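Local coordinates for designed protein (Trypanosoma brucei, PDB 6IEV), which is a designed thioredoxin-fold protein, probably used to study how partly buried hydrophobic side chains affect stability at high temperature, at residues A34-P48 against F67-T79. Numbering follows the deposited sequence.
Sequences ATASNRISVIVFTLP and FPDVDTYSVDTST
Strands 40-46 and 70-76 are the two parallel strands of a beta-alpha-beta unit in the thioredoxin fold. Helix 53-66 makes the crossover between them. The pairing is in continuous parallel register from Ile40 with Val70 to Thr46 with Asp76. Its backbone hydrogen bonds include Val42 N to Asp71 O (2.7 Å) and Val75 N to Val44 O (2.8 Å). Val42, Val44, Thr72 and Ser74 line one face of the sheet. Helix 53-66 covers that face through Leu60, and helix 112-123 reaches it through Leu115. On the other face, Ile43 CG2 meets Val75 CG2 at 3.7 Å, the two side chains lying side by side. The CB and CG1 of Val75 pack against CD2 of Phe45. Tyr73 takes Ser41 CB at its ring edge, and Ala34 CB, from helix 28-35, lies 3.7 Å from Tyr73 CZ. At the start of the strands Arg39 grips Asp71 side-on in a salt bridge. The Arg39 chain bends at chi3 (68°), turning its guanidinium edge to the carboxylate, the two planes 33° apart. Arg39 NE donates to Asp71 OD2 at 2.7 Å, on the syn side but tilted out of the carboxylate plane. Arg39 NH2 meets Asp71 OD1 from above that plane. Arg39 NH2 also donates to Pro68 O at 3.1 Å, on a carbonyl lone pair.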
loop_
_atom_site.group_PDB
_atom_site.type_symbol
_atom_site.label_atom_id
_atom_site.label_comp_id
_atom_site.label_asym_id
_atom_site.label_seq_id
_atom_site.Cartn_x
_atom_site.Cartn_y
_atom_site.Cartn_z
ATOM N N ALA A 34 -24.256 6.224 -3.388
ATOM C CA ALA A 34 -22.832 6.090 -3.112
ATOM C C ALA A 34 -22.035 5.898 -4.395
ATOM O O ALA A 34 -21.021 6.563 -4.612
ATOM C CB ALA A 34 -22.591 4.922 -2.159
ATOM N N THR A 35 -22.449 4.960 -5.239
ATOM C CA THR A 35 -21.674 4.664 -6.434
ATOM C C THR A 35 -21.804 5.724 -7.514
ATOM O O THR A 35 -20.995 5.723 -8.447
ATOM C CB THR A 35 -22.081 3.308 -7.005
ATOM O OG1 THR A 35 -23.463 3.337 -7.377
ATOM C CG2 THR A 35 -21.837 2.209 -5.979
ATOM N N ALA A 36 -22.778 6.631 -7.415
ATOM C CA ALA A 36 -22.914 7.664 -8.435
ATOM C C ALA A 36 -21.740 8.638 -8.437
ATOM O O ALA A 36 -21.603 9.415 -9.388
ATOM C CB ALA A 36 -24.219 8.436 -8.242
ATOM N N SER A 37 -20.912 8.616 -7.396
ATOM C CA SER A 37 -19.700 9.417 -7.343
ATOM C C SER A 37 -18.757 9.059 -8.491
ATOM O O SER A 37 -18.826 7.976 -9.083
ATOM C CB SER A 37 -18.968 9.195 -6.017
ATOM O OG SER A 37 -17.575 9.297 -6.202
ATOM N N ASN A 38 -17.850 9.986 -8.791
ATOM C CA ASN A 38 -16.821 9.735 -9.788
ATOM C C ASN A 38 -15.576 9.089 -9.197
ATOM O O ASN A 38 -14.665 8.729 -9.948
ATOM C CB ASN A 38 -16.448 11.035 -10.499
ATOM C CG ASN A 38 -17.277 11.267 -11.744
ATOM O OD1 ASN A 38 -17.873 12.333 -11.920
ATOM N ND2 ASN A 38 -17.331 10.258 -12.613
ATOM N N ARG A 39 -15.541 8.869 -7.887
ATOM C CA ARG A 39 -14.578 7.945 -7.316
ATOM C C ARG A 39 -14.917 6.507 -7.696
ATOM O O ARG A 39 -16.013 6.194 -8.157
ATOM C CB ARG A 39 -14.536 8.082 -5.796
ATOM C CG ARG A 39 -14.065 9.446 -5.324
ATOM C CD ARG A 39 -14.556 9.771 -3.914
ATOM N NE ARG A 39 -13.950 8.918 -2.889
ATOM C CZ ARG A 39 -12.732 9.092 -2.389
ATOM N NH1 ARG A 39 -11.976 10.099 -2.809
ATOM N NH2 ARG A 39 -12.270 8.264 -1.463
ATOM N N ILE A 40 -13.934 5.636 -7.534
ATOM C CA ILE A 40 -14.108 4.213 -7.773
ATOM C C ILE A 40 -14.658 3.584 -6.501
ATOM O O ILE A 40 -14.118 3.788 -5.403
ATOM C CB ILE A 40 -12.787 3.562 -8.201
ATOM C CG1 ILE A 40 -12.415 4.034 -9.611
ATOM C CG2 ILE A 40 -12.869 2.044 -8.121
ATOM C CD1 ILE A 40 -11.317 3.221 -10.234
ATOM N N SER A 41 -15.761 2.856 -6.641
ATOM C CA SER A 41 -16.381 2.126 -5.550
ATOM C C SER A 41 -16.143 0.628 -5.716
ATOM O O SER A 41 -16.287 0.082 -6.818
ATOM C CB SER A 41 -17.889 2.412 -5.508
ATOM O OG SER A 41 -18.177 3.750 -5.879
ATOM N N VAL A 42 -15.826 -0.045 -4.618
ATOM C CA VAL A 42 -15.708 -1.497 -4.592
ATOM C C VAL A 42 -16.750 -2.048 -3.629
ATOM O O VAL A 42 -16.758 -1.687 -2.447
ATOM C CB VAL A 42 -14.310 -1.941 -4.149
ATOM C CG1 VAL A 42 -14.255 -3.462 -4.143
ATOM C CG2 VAL A 42 -13.222 -1.301 -5.031
ATOM N N ILE A 43 -17.618 -2.927 -4.119
ATOM C CA ILE A 43 -18.735 -3.444 -3.332
ATOM C C ILE A 43 -18.596 -4.950 -3.230
ATOM O O ILE A 43 -18.468 -5.635 -4.249
ATOM C CB ILE A 43 -20.097 -3.083 -3.950
ATOM C CG1 ILE A 43 -20.118 -1.620 -4.373
ATOM C CG2 ILE A 43 -21.235 -3.409 -2.981
ATOM C CD1 ILE A 43 -20.897 -1.412 -5.661
ATOM N N VAL A 44 -18.615 -5.462 -2.015
ATOM C CA VAL A 44 -18.646 -6.895 -1.791
ATOM C C VAL A 44 -20.081 -7.279 -1.430
ATOM O O VAL A 44 -20.699 -6.669 -0.545
ATOM C CB VAL A 44 -17.646 -7.325 -0.703
ATOM C CG1 VAL A 44 -18.033 -6.805 0.662
ATOM C CG2 VAL A 44 -17.536 -8.830 -0.668
ATOM N N PHE A 45 -20.627 -8.244 -2.162
ATOM C CA PHE A 45 -21.941 -8.820 -1.880
ATOM C C PHE A 45 -21.726 -10.152 -1.179
ATOM O O PHE A 45 -21.207 -11.086 -1.794
ATOM C CB PHE A 45 -22.729 -9.044 -3.177
ATOM C CG PHE A 45 -23.129 -7.776 -3.875
ATOM C CD1 PHE A 45 -22.222 -7.092 -4.683
ATOM C CD2 PHE A 45 -24.413 -7.262 -3.724
ATOM C CE1 PHE A 45 -22.591 -5.913 -5.325
ATOM C CE2 PHE A 45 -24.790 -6.098 -4.356
ATOM C CZ PHE A 45 -23.884 -5.413 -5.155
ATOM N N THR A 46 -22.184 -10.264 0.069
ATOM C CA THR A 46 -21.900 -11.429 0.899
ATOM C C THR A 46 -23.166 -11.945 1.563
ATOM O O THR A 46 -24.245 -11.362 1.445
ATOM C CB THR A 46 -20.880 -11.137 2.006
ATOM O OG1 THR A 46 -21.416 -10.147 2.895
ATOM C CG2 THR A 46 -19.589 -10.661 1.425
ATOM N N LEU A 47 -22.999 -13.073 2.250
ATOM C CA LEU A 47 -23.926 -13.695 3.183
ATOM C C LEU A 47 -23.429 -13.512 4.609
ATOM O O LEU A 47 -22.246 -13.227 4.823
ATOM C CB LEU A 47 -24.107 -15.177 2.841
ATOM C CG LEU A 47 -25.149 -15.231 1.723
ATOM C CD1 LEU A 47 -25.486 -16.661 1.321
ATOM C CD2 LEU A 47 -26.407 -14.447 2.118
ATOM N N PRO A 48 -24.313 -13.639 5.630
ATOM C CA PRO A 48 -23.963 -13.119 6.961
ATOM C C PRO A 48 -22.659 -13.665 7.519
ATOM O O PRO A 48 -21.714 -12.883 7.701
ATOM C CB PRO A 48 -25.154 -13.551 7.830
ATOM C CG PRO A 48 -25.823 -14.651 7.051
ATOM C CD PRO A 48 -25.657 -14.242 5.630
ATOM N N PHE A 67 -5.570 2.684 -0.923
ATOM C CA PHE A 67 -6.046 3.296 -2.150
ATOM C C PHE A 67 -6.830 4.547 -1.805
ATOM O O PHE A 67 -7.904 4.462 -1.184
ATOM C CB PHE A 67 -6.891 2.322 -2.968
ATOM C CG PHE A 67 -6.070 1.309 -3.715
ATOM C CD1 PHE A 67 -5.501 1.626 -4.927
ATOM C CD2 PHE A 67 -5.838 0.051 -3.180
ATOM C CE1 PHE A 67 -4.738 0.699 -5.603
ATOM C CE2 PHE A 67 -5.081 -0.877 -3.855
ATOM C CZ PHE A 67 -4.534 -0.555 -5.063
ATOM N N PRO A 68 -6.354 5.686 -2.198
ATOM C CA PRO A 68 -6.913 6.938 -1.693
ATOM C C PRO A 68 -8.283 7.223 -2.270
ATOM O O PRO A 68 -9.215 7.586 -1.544
ATOM C CB PRO A 68 -5.878 7.981 -2.140
ATOM C CG PRO A 68 -5.199 7.363 -3.375
ATOM C CD PRO A 68 -5.516 5.879 -3.397
ATOM N N ASP A 69 -8.401 7.095 -3.592
ATOM C CA ASP A 69 -9.611 7.466 -4.308
ATOM C C ASP A 69 -10.584 6.307 -4.464
ATOM O O ASP A 69 -11.404 6.311 -5.395
ATOM C CB ASP A 69 -9.233 8.034 -5.676
ATOM C CG ASP A 69 -8.456 9.333 -5.571
ATOM O OD1 ASP A 69 -7.252 9.294 -5.218
ATOM O OD2 ASP A 69 -9.057 10.397 -5.840
ATOM N N VAL A 70 -10.531 5.326 -3.569
ATOM C CA VAL A 70 -11.340 4.121 -3.682
ATOM C C VAL A 70 -12.195 4.013 -2.430
ATOM O O VAL A 70 -11.677 4.120 -1.313
ATOM C CB VAL A 70 -10.467 2.872 -3.891
ATOM C CG1 VAL A 70 -11.194 1.625 -3.456
ATOM C CG2 VAL A 70 -10.091 2.774 -5.356
ATOM N N ASP A 71 -13.501 3.835 -2.613
ATOM C CA ASP A 71 -14.400 3.566 -1.497
ATOM C C ASP A 71 -14.869 2.120 -1.555
ATOM O O ASP A 71 -15.099 1.571 -2.633
ATOM C CB ASP A 71 -15.591 4.534 -1.500
ATOM C CG ASP A 71 -15.150 6.016 -1.417
ATOM O OD1 ASP A 71 -14.373 6.376 -0.497
ATOM O OD2 ASP A 71 -15.589 6.817 -2.275
ATOM N N THR A 72 -14.962 1.492 -0.392
ATOM C CA THR A 72 -15.327 0.093 -0.301
ATOM C C THR A 72 -16.649 -0.028 0.440
ATOM O O THR A 72 -16.889 0.688 1.417
ATOM C CB THR A 72 -14.219 -0.732 0.396
ATOM O OG1 THR A 72 -14.036 -0.294 1.754
ATOM C CG2 THR A 72 -12.885 -0.595 -0.366
ATOM N N TYR A 73 -17.482 -0.970 -0.009
ATOM C CA TYR A 73 -18.822 -1.156 0.531
ATOM C C TYR A 73 -19.110 -2.642 0.684
ATOM O O TYR A 73 -18.553 -3.480 -0.034
ATOM C CB TYR A 73 -19.893 -0.499 -0.362
ATOM C CG TYR A 73 -19.669 0.996 -0.571
ATOM C CD1 TYR A 73 -20.116 1.928 0.372
ATOM C CD2 TYR A 73 -19.002 1.471 -1.702
ATOM C CE1 TYR A 73 -19.922 3.285 0.193
ATOM C CE2 TYR A 73 -18.791 2.836 -1.888
ATOM C CZ TYR A 73 -19.257 3.734 -0.941
ATOM O OH TYR A 73 -19.072 5.082 -1.125
ATOM N N SER A 74 -19.994 -2.941 1.631
ATOM C CA SER A 74 -20.425 -4.292 1.952
ATOM C C SER A 74 -21.949 -4.373 1.873
ATOM O O SER A 74 -22.653 -3.567 2.491
ATOM C CB SER A 74 -19.970 -4.659 3.372
ATOM O OG SER A 74 -20.109 -6.047 3.590
ATOM N N VAL A 75 -22.469 -5.378 1.174
ATOM C CA VAL A 75 -23.911 -5.533 1.045
ATOM C C VAL A 75 -24.285 -6.947 1.461
ATOM O O VAL A 75 -23.888 -7.916 0.806
ATOM C CB VAL A 75 -24.390 -5.237 -0.380
ATOM C CG1 VAL A 75 -25.891 -5.600 -0.505
ATOM C CG2 VAL A 75 -24.118 -3.771 -0.716
ATOM N N ASP A 76 -25.046 -7.073 2.539
ATOM C CA ASP A 76 -25.520 -8.391 2.947
ATOM C C ASP A 76 -26.741 -8.754 2.100
ATOM O O ASP A 76 -27.827 -8.209 2.314
ATOM C CB ASP A 76 -25.837 -8.385 4.441
ATOM C CG ASP A 76 -26.583 -9.653 4.907
ATOM O OD1 ASP A 76 -26.780 -10.614 4.122
ATOM O OD2 ASP A 76 -27.013 -9.665 6.079
ATOM N N THR A 77 -26.581 -9.701 1.167
ATOM C CA THR A 77 -27.680 -10.022 0.261
ATOM C C THR A 77 -28.870 -10.648 0.973
ATOM O O THR A 77 -29.978 -10.602 0.428
ATOM C CB THR A 77 -27.254 -10.969 -0.870
ATOM O OG1 THR A 77 -26.896 -12.244 -0.328
ATOM C CG2 THR A 77 -26.105 -10.389 -1.646
ATOM N N SER A 78 -28.678 -11.245 2.155
ATOM C CA SER A 78 -29.810 -11.909 2.802
ATOM C C SER A 78 -30.811 -10.905 3.353
ATOM O O SER A 78 -31.958 -11.278 3.604
ATOM C CB SER A 78 -29.344 -12.841 3.925
ATOM O OG SER A 78 -29.106 -12.107 5.110
ATOM N N THR A 79 -30.382 -9.668 3.618
ATOM C CA THR A 79 -31.276 -8.582 4.013
ATOM C C THR A 79 -31.436 -7.499 2.945
ATOM O O THR A 79 -32.137 -6.514 3.183
ATOM C CB THR A 79 -30.785 -7.952 5.321
ATOM O OG1 THR A 79 -29.394 -7.604 5.201
ATOM C CG2 THR A 79 -30.960 -8.929 6.469
#